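Local structure of PUA domain-containing protein (Thermoplasma acidophilum DSM 1728, 1Q7H) at residues I140-F143 with L148-A151; H82-S87 with Y115-G120; A122-D125 with A131-R134. The protein is of uncharacterised function but carries a PUA domain, a fold common in RNA-binding proteins, and so may bind RNA, perhaps in connection with translation initiation. One frame throughout, in Å; residues are numbered along the deposited sequence.

Contact 1 (I140-F143 with L148-A151)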
loop_
_atom_site.group_PDB
_atom_site.type_symbol
_atom_site.label_atom_id
_atom_site.label_comp_id
_atom_site.label_asym_id
_atom_site.label_seq_id
_atom_site.Cartn_x
_atom_site.Cartn_y
_atom_site.Cartn_z
ATOM N N ILE A 140 -5.037 -0.413 -8.778
ATOM C CA ILE A 140 -3.958 -0.942 -7.931
ATOM C C ILE A 140 -2.596 -0.428 -8.395
ATOM O O ILE A 140 -2.244 -0.561 -9.568
ATOM C CB ILE A 140 -3.952 -2.496 -7.925
ATOM C CG1 ILE A 140 -4.838 -3.040 -6.799
ATOM C CG2 ILE A 140 -2.549 -3.011 -7.641
ATOM C CD1 ILE A 140 -5.986 -2.190 -6.422
ATOM N N ILE A 141 -1.831 0.154 -7.474
ATOM C CA ILE A 141 -0.521 0.700 -7.819
ATOM C C ILE A 141 0.660 -0.130 -7.309
ATOM O O ILE A 141 1.811 0.119 -7.679
ATOM C CB ILE A 141 -0.364 2.154 -7.324
ATOM C CG1 ILE A 141 -0.503 2.214 -5.802
ATOM C CG2 ILE A 141 -1.411 3.047 -7.989
ATOM C CD1 ILE A 141 -0.289 3.606 -5.240
ATOM N N HIS A 142 0.381 -1.101 -6.447
ATOM C CA HIS A 142 1.428 -1.983 -5.949
ATOM C C HIS A 142 0.818 -3.292 -5.498
ATOM O O HIS A 142 -0.190 -3.311 -4.790
ATOM C CB HIS A 142 2.209 -1.375 -4.779
ATOM C CG HIS A 142 3.194 -2.331 -4.171
ATOM N ND1 HIS A 142 3.237 -2.603 -2.820
ATOM C CD2 HIS A 142 4.104 -3.150 -4.746
ATOM C CE1 HIS A 142 4.124 -3.555 -2.590
ATOM N NE2 HIS A 142 4.664 -3.906 -3.744
ATOM N N PHE A 143 1.442 -4.390 -5.905
ATOM C CA PHE A 143 0.958 -5.713 -5.550
ATOM C C PHE A 143 2.152 -6.651 -5.527
ATOM O O PHE A 143 3.215 -6.312 -6.040
ATOM C CB PHE A 143 -0.101 -6.169 -6.564
ATOM C CG PHE A 143 0.375 -6.162 -7.988
ATOM C CD1 PHE A 143 0.854 -7.326 -8.582
ATOM C CD2 PHE A 143 0.362 -4.988 -8.729
ATOM C CE1 PHE A 143 1.313 -7.317 -9.898
ATOM C CE2 PHE A 143 0.825 -4.973 -10.052
ATOM C CZ PHE A 143 1.299 -6.142 -10.631
ATOM N N LEU A 148 7.944 -3.003 -8.847
ATOM C CA LEU A 148 8.667 -2.461 -7.706
ATOM C C LEU A 148 9.400 -3.569 -6.954
ATOM O O LEU A 148 10.563 -3.412 -6.582
ATOM C CB LEU A 148 7.703 -1.720 -6.775
ATOM C CG LEU A 148 7.073 -0.486 -7.433
ATOM C CD1 LEU A 148 5.986 0.125 -6.555
ATOM C CD2 LEU A 148 8.171 0.521 -7.705
ATOM N N ILE A 149 8.727 -4.695 -6.745
ATOM C CA ILE A 149 9.335 -5.814 -6.037
ATOM C C ILE A 149 10.399 -6.528 -6.869
ATOM O O ILE A 149 11.392 -7.002 -6.323
ATOM C CB ILE A 149 8.240 -6.818 -5.560
ATOM C CG1 ILE A 149 7.677 -6.336 -4.219
ATOM C CG2 ILE A 149 8.808 -8.239 -5.419
ATOM C CD1 ILE A 149 6.512 -7.137 -3.732
ATOM N N ARG A 150 10.202 -6.605 -8.182
ATOM C CA ARG A 150 11.186 -7.256 -9.042
ATOM C C ARG A 150 12.427 -6.373 -9.132
ATOM O O ARG A 150 13.546 -6.868 -9.255
ATOM C CB ARG A 150 10.627 -7.504 -10.451
ATOM C CG ARG A 150 9.485 -8.520 -10.523
ATOM C CD ARG A 150 9.176 -8.916 -11.972
ATOM N NE ARG A 150 8.864 -7.762 -12.821
ATOM C CZ ARG A 150 7.645 -7.251 -12.994
ATOM N NH1 ARG A 150 6.595 -7.791 -12.382
ATOM N NH2 ARG A 150 7.477 -6.188 -13.772
ATOM N N ALA A 151 12.226 -5.061 -9.052
ATOM C CA ALA A 151 13.336 -4.118 -9.121
ATOM C C ALA A 151 14.101 -3.995 -7.802
ATOM O O ALA A 151 15.281 -3.653 -7.797
ATOM C CB ALA A 151 12.828 -2.757 -9.539
#
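Apolar contacts carry this meeting: L148 and I149, on helix 147-151, close against H142 and the backbone on either side of it, at the end of strand 136-142. The CD1 methyl of I149 lies at the edge of the H142 imidazole, near its plane, and its CG1 follows in the plane itself. I149 CD1 also rests 4.1 Å from F143 O, so it touches both ring and main chain. L148 CD1 approaches the same ring obliquely and comes within 4.3 Å of I141 O. With its CG anti to the backbone N (chi1 174°), H142 extends its ring toward the helix although its CB leaves the backbone at a slant. Branched aliphatic side chains suit this place because their methyls can follow the outline of a flat ring; elsewhere the imidazole packs edge-to-face with F51 and touches V60 and I57.

No hydrogen bond runs directly between the two segments. Instead D146, in the loop after the strand, bridges them: one carboxylate oxygen accepts from I149 N and the other from F143 N, a role to which a short two-oxygen side chain is well fitted.

On the strand side, I141 and H142 both pair with V119 in a classic beta bulge. Here the last strand of the PUA sheet meets the short C-terminal helix, beside helix 60-65 and strand 56-58 of the N-terminal antiparallel sheet.

Contact 2 (H82-S87 with Y115-G120)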
loop_
_atom_site.group_PDB
_atom_site.type_symbol
_atom_site.label_atom_id
_atom_site.label_comp_id
_atom_site.label_asym_id
_atom_site.label_seq_id
_atom_site.Cartn_x
_atom_site.Cartn_y
_atom_site.Cartn_z
ATOM N N HIS A 82 -7.087 -11.815 -8.474
ATOM C CA HIS A 82 -6.835 -10.847 -9.528
ATOM C C HIS A 82 -6.174 -9.597 -8.972
ATOM O O HIS A 82 -5.342 -8.972 -9.637
ATOM C CB HIS A 82 -8.152 -10.555 -10.266
ATOM C CG HIS A 82 -8.866 -11.806 -10.693
ATOM N ND1 HIS A 82 -8.260 -12.771 -11.473
ATOM C CD2 HIS A 82 -10.063 -12.319 -10.327
ATOM C CE1 HIS A 82 -9.048 -13.829 -11.557
ATOM N NE2 HIS A 82 -10.147 -13.583 -10.868
ATOM N N ILE A 83 -6.527 -9.232 -7.749
ATOM C CA ILE A 83 -5.909 -8.073 -7.134
ATOM C C ILE A 83 -4.430 -8.435 -6.956
ATOM O O ILE A 83 -3.556 -7.603 -7.155
ATOM C CB ILE A 83 -6.549 -7.755 -5.766
ATOM C CG1 ILE A 83 -7.993 -7.266 -5.966
ATOM C CG2 ILE A 83 -5.712 -6.734 -5.020
ATOM C CD1 ILE A 83 -8.134 -6.057 -6.886
ATOM N N LEU A 84 -4.154 -9.691 -6.608
ATOM C CA LEU A 84 -2.776 -10.133 -6.430
ATOM C C LEU A 84 -1.977 -9.995 -7.718
ATOM O O LEU A 84 -0.748 -9.967 -7.686
ATOM C CB LEU A 84 -2.725 -11.580 -5.932
ATOM C CG LEU A 84 -2.971 -11.669 -4.424
ATOM C CD1 LEU A 84 -3.216 -13.111 -4.000
ATOM C CD2 LEU A 84 -1.759 -11.091 -3.696
ATOM N N ASN A 85 -2.685 -9.901 -8.842
ATOM C CA ASN A 85 -2.055 -9.744 -10.144
ATOM C C ASN A 85 -2.117 -8.314 -10.672
ATOM O O ASN A 85 -1.780 -8.071 -11.824
ATOM C CB ASN A 85 -2.689 -10.692 -11.166
ATOM C CG ASN A 85 -2.347 -12.141 -10.897
ATOM O OD1 ASN A 85 -1.233 -12.455 -10.484
ATOM N ND2 ASN A 85 -3.294 -13.031 -11.141
ATOM N N GLY A 86 -2.556 -7.371 -9.837
ATOM C CA GLY A 86 -2.607 -5.982 -10.259
ATOM C C GLY A 86 -3.876 -5.491 -10.946
ATOM O O GLY A 86 -3.924 -4.378 -11.446
ATOM N N SER A 87 -4.905 -6.317 -10.981
ATOM C CA SER A 87 -6.169 -5.923 -11.585
ATOM C C SER A 87 -6.766 -4.737 -10.838
ATOM O O SER A 87 -6.511 -4.570 -9.646
ATOM C CB SER A 87 -7.155 -7.077 -11.494
ATOM O OG SER A 87 -8.466 -6.597 -11.636
ATOM N N TYR A 115 -4.692 -10.555 6.029
ATOM C CA TYR A 115 -3.449 -10.025 5.462
ATOM C C TYR A 115 -3.669 -9.083 4.280
ATOM O O TYR A 115 -4.638 -9.217 3.534
ATOM C CB TYR A 115 -2.515 -11.180 5.059
ATOM C CG TYR A 115 -3.133 -12.189 4.126
ATOM C CD1 TYR A 115 -3.114 -11.998 2.747
ATOM C CD2 TYR A 115 -3.795 -13.306 4.628
ATOM C CE1 TYR A 115 -3.748 -12.888 1.898
ATOM C CE2 TYR A 115 -4.432 -14.201 3.787
ATOM C CZ TYR A 115 -4.411 -13.983 2.421
ATOM O OH TYR A 115 -5.112 -14.823 1.585
ATOM N N PHE A 116 -2.761 -8.126 4.123
ATOM C CA PHE A 116 -2.836 -7.146 3.047
ATOM C C PHE A 116 -2.253 -7.683 1.754
ATOM O O PHE A 116 -1.272 -8.428 1.762
ATOM C CB PHE A 116 -2.128 -5.860 3.479
ATOM C CG PHE A 116 -2.920 -5.064 4.481
ATOM C CD1 PHE A 116 -3.870 -4.134 4.056
ATOM C CD2 PHE A 116 -2.777 -5.301 5.845
ATOM C CE1 PHE A 116 -4.666 -3.458 4.971
ATOM C CE2 PHE A 116 -3.571 -4.630 6.770
ATOM C CZ PHE A 116 -4.517 -3.707 6.334
ATOM N N ILE A 117 -2.861 -7.300 0.638
ATOM C CA ILE A 117 -2.428 -7.803 -0.656
ATOM C C ILE A 117 -2.055 -6.751 -1.692
ATOM O O ILE A 117 -1.410 -7.072 -2.677
ATOM C CB ILE A 117 -3.509 -8.710 -1.245
ATOM C CG1 ILE A 117 -4.809 -7.914 -1.416
ATOM C CG2 ILE A 117 -3.718 -9.926 -0.332
ATOM C CD1 ILE A 117 -5.978 -8.734 -1.942
ATOM N N ALA A 118 -2.448 -5.499 -1.483
ATOM C CA ALA A 118 -2.099 -4.471 -2.454
ATOM C C ALA A 118 -2.300 -3.062 -1.935
ATOM O O ALA A 118 -2.905 -2.847 -0.881
ATOM C CB ALA A 118 -2.924 -4.657 -3.735
ATOM N N VAL A 119 -1.755 -2.108 -2.684
ATOM C CA VAL A 119 -1.917 -0.698 -2.380
ATOM C C VAL A 119 -2.662 -0.151 -3.587
ATOM O O VAL A 119 -2.380 -0.528 -4.726
ATOM C CB VAL A 119 -0.577 0.045 -2.243
ATOM C CG1 VAL A 119 -0.840 1.548 -1.970
ATOM C CG2 VAL A 119 0.226 -0.556 -1.110
ATOM N N GLY A 120 -3.637 0.711 -3.343
ATOM C CA GLY A 120 -4.384 1.268 -4.447
ATOM C C GLY A 120 -4.621 2.754 -4.290
ATOM O O GLY A 120 -4.226 3.373 -3.303
#
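I83 and L84, where helix 80-83 gives way to a turn, pack on I117 and A118 of strand 116-122 through aliphatic carbons alone. I83 uses its CG2 branch, which lies 3.7 Å from I117 CD1. I83 CG2 is also 3.7 Å from A118 CB, so one branch bridges two successive strand residues while CG1 leads elsewhere. L84 brings CD2 against the branch point of its partner, 3.8 Å from I117 CB. Because chi1 of I117 is 60°, its CG1 stands between the backbone N and the carbonyl carbon, which carries CD1 to I83 and leaves CB and CG2 to meet L84. The side chains of I83 and L84 each cross that of I117 at about a right angle. The two branches of I117 let it meet both at once, and small A118 lets the helix end come close.

No hydrogen bond crosses between the segments; the backbone bonds lie within 82-87. A Schellman motif ends the helix: S87 N bonds to H82 O at 3.0 Å, and G86 N to I83 O at 2.9 Å. H82 O also accepts from N85 N, the two donors arriving from opposite faces of its plane. G86, the C-prime residue, has phi 89°, where a CB would press on the carbonyl of N85.

I117 and A118 share V109 in a classic beta bulge. The helix end thus lies on strand 116-122, flanked in the sheet by 106-111 and 136-142, with L84 touching P144 in the loop after 136-142.

Contact 3 (A122-D125 with A131-R134)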
loop_
_atom_site.group_PDB
_atom_site.type_symbol
_atom_site.label_atom_id
_atom_site.label_comp_id
_atom_site.label_asym_id
_atom_site.label_seq_id
_atom_site.Cartn_x
_atom_site.Cartn_y
_atom_site.Cartn_z
ATOM N N ALA A 122 -7.876 5.245 -4.627
ATOM C CA ALA A 122 -9.326 5.254 -4.755
ATOM C C ALA A 122 -9.824 6.015 -5.978
ATOM O O ALA A 122 -9.339 7.099 -6.293
ATOM C CB ALA A 122 -9.952 5.841 -3.490
ATOM N N GLU A 123 -10.815 5.444 -6.649
ATOM C CA GLU A 123 -11.418 6.060 -7.824
ATOM C C GLU A 123 -12.851 6.505 -7.505
ATOM O O GLU A 123 -13.512 7.116 -8.341
ATOM C CB GLU A 123 -11.453 5.053 -8.972
ATOM C CG GLU A 123 -10.090 4.598 -9.438
ATOM C CD GLU A 123 -9.463 5.567 -10.405
ATOM O OE1 GLU A 123 -8.315 5.330 -10.829
ATOM O OE2 GLU A 123 -10.123 6.566 -10.743
HETATM N N MSE A 124 -13.319 6.189 -6.298
HETATM C CA MSE A 124 -14.671 6.528 -5.847
HETATM C C MSE A 124 -14.675 6.820 -4.346
HETATM O O MSE A 124 -13.783 6.367 -3.621
HETATM C CB MSE A 124 -15.632 5.352 -6.095
HETATM C CG MSE A 124 -15.872 4.977 -7.552
HETATM SE SE MSE A 124 -16.891 3.317 -7.752
HETATM C CE MSE A 124 -18.623 3.952 -7.149
ATOM N N ASP A 125 -15.682 7.563 -3.881
ATOM C CA ASP A 125 -15.820 7.858 -2.457
ATOM C C ASP A 125 -16.459 6.632 -1.785
ATOM O O ASP A 125 -17.252 5.923 -2.403
ATOM C CB ASP A 125 -16.725 9.073 -2.215
ATOM C CG ASP A 125 -16.186 10.353 -2.836
ATOM O OD1 ASP A 125 -14.947 10.548 -2.897
ATOM O OD2 ASP A 125 -17.021 11.183 -3.250
ATOM N N ALA A 131 -23.078 2.186 -1.353
ATOM C CA ALA A 131 -24.489 2.325 -1.688
ATOM C C ALA A 131 -24.854 1.710 -3.041
ATOM O O ALA A 131 -25.964 1.227 -3.213
ATOM C CB ALA A 131 -24.901 3.810 -1.657
ATOM N N THR A 132 -23.925 1.725 -3.993
ATOM C CA THR A 132 -24.195 1.184 -5.327
ATOM C C THR A 132 -23.579 -0.196 -5.559
ATOM O O THR A 132 -24.171 -1.048 -6.230
ATOM C CB THR A 132 -23.649 2.111 -6.443
ATOM O OG1 THR A 132 -22.210 2.064 -6.440
ATOM C CG2 THR A 132 -24.115 3.565 -6.224
ATOM N N LYS A 133 -22.396 -0.410 -4.992
ATOM C CA LYS A 133 -21.669 -1.670 -5.159
ATOM C C LYS A 133 -21.405 -1.928 -6.634
ATOM O O LYS A 133 -21.495 -3.061 -7.107
ATOM C CB LYS A 133 -22.440 -2.855 -4.561
ATOM C CG LYS A 133 -22.229 -3.065 -3.069
ATOM C CD LYS A 133 -20.739 -3.160 -2.739
ATOM C CE LYS A 133 -20.468 -4.199 -1.664
ATOM N NZ LYS A 133 -21.193 -3.907 -0.401
ATOM N N ARG A 134 -21.098 -0.868 -7.368
ATOM C CA ARG A 134 -20.787 -1.006 -8.783
ATOM C C ARG A 134 -19.817 0.079 -9.211
ATOM O O ARG A 134 -19.806 1.173 -8.643
ATOM C CB ARG A 134 -22.052 -0.937 -9.648
ATOM C CG ARG A 134 -22.694 0.435 -9.753
ATOM C CD ARG A 134 -23.545 0.534 -11.023
ATOM N NE ARG A 134 -24.601 1.546 -10.943
ATOM C CZ ARG A 134 -24.418 2.800 -10.536
ATOM N NH1 ARG A 134 -23.217 3.215 -10.161
ATOM N NH2 ARG A 134 -25.436 3.644 -10.510
#
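The loop into helix 126-132 and the turn out of it are linked by one side chain, M124, which reaches R134 O. This long, flexible side chain, a selenomethionine in the crystal, spans the gap. It bends at chi3 (71°), turning the terminal methyl so that M124 CE lies 3.4 Å from R134 O. The selenium flanks the same carbonyl, with M124 SE 3.7 Å from R134 O. A lighter touch joins M124 CE to T132 OG1, at 4.1 Å. An unbranched chain suits such a place, since it has to bridge backbones that lie 10.1 Å apart from M124 CA to R134 CA.

The helix itself finishes in an ST turn. T132 OG1 accepts from R134 N at 3.3 Å, with an N-H...O angle of 149°, and is also hydrogen-bonded to E128 O one turn earlier. With chi1 of 70°, the hydroxyl is placed between the backbone N and the carbonyl carbon, near both partners. K133 takes up positive phi and turns the chain out of the helix. R134 then doubles back along the end: its guanidinium lies over T132, whose CB is 3.9 Å above one face and offset toward the rim.

At the other end D125 occupies the N-cap position, but its carboxylate makes no capping bond; OD1 instead accepts from K103 N. E123 OE1 forms a salt bridge with R139 NH1 on strand 136-142.

Along the chain the contacts come in series: contact 2 closes first, contact 3 follows directly from its strand 116-122, and contact 1 comes last. Contacts 1 and 2 have centres about 10 Å apart and share one mixed sheet, in which strands 116-122 and 136-142 are neighbours; they also touch where F143 packs on L84. Contact 3 lies at the surface, its centre about 17 Å from that of contact 2 and about 24 Å from that of contact 1. Contacts 1 and 2 thus sit on adjoining strands of the PUA sheet, while contact 3 brackets the surface helix 126-132 that connects those strands in the chain.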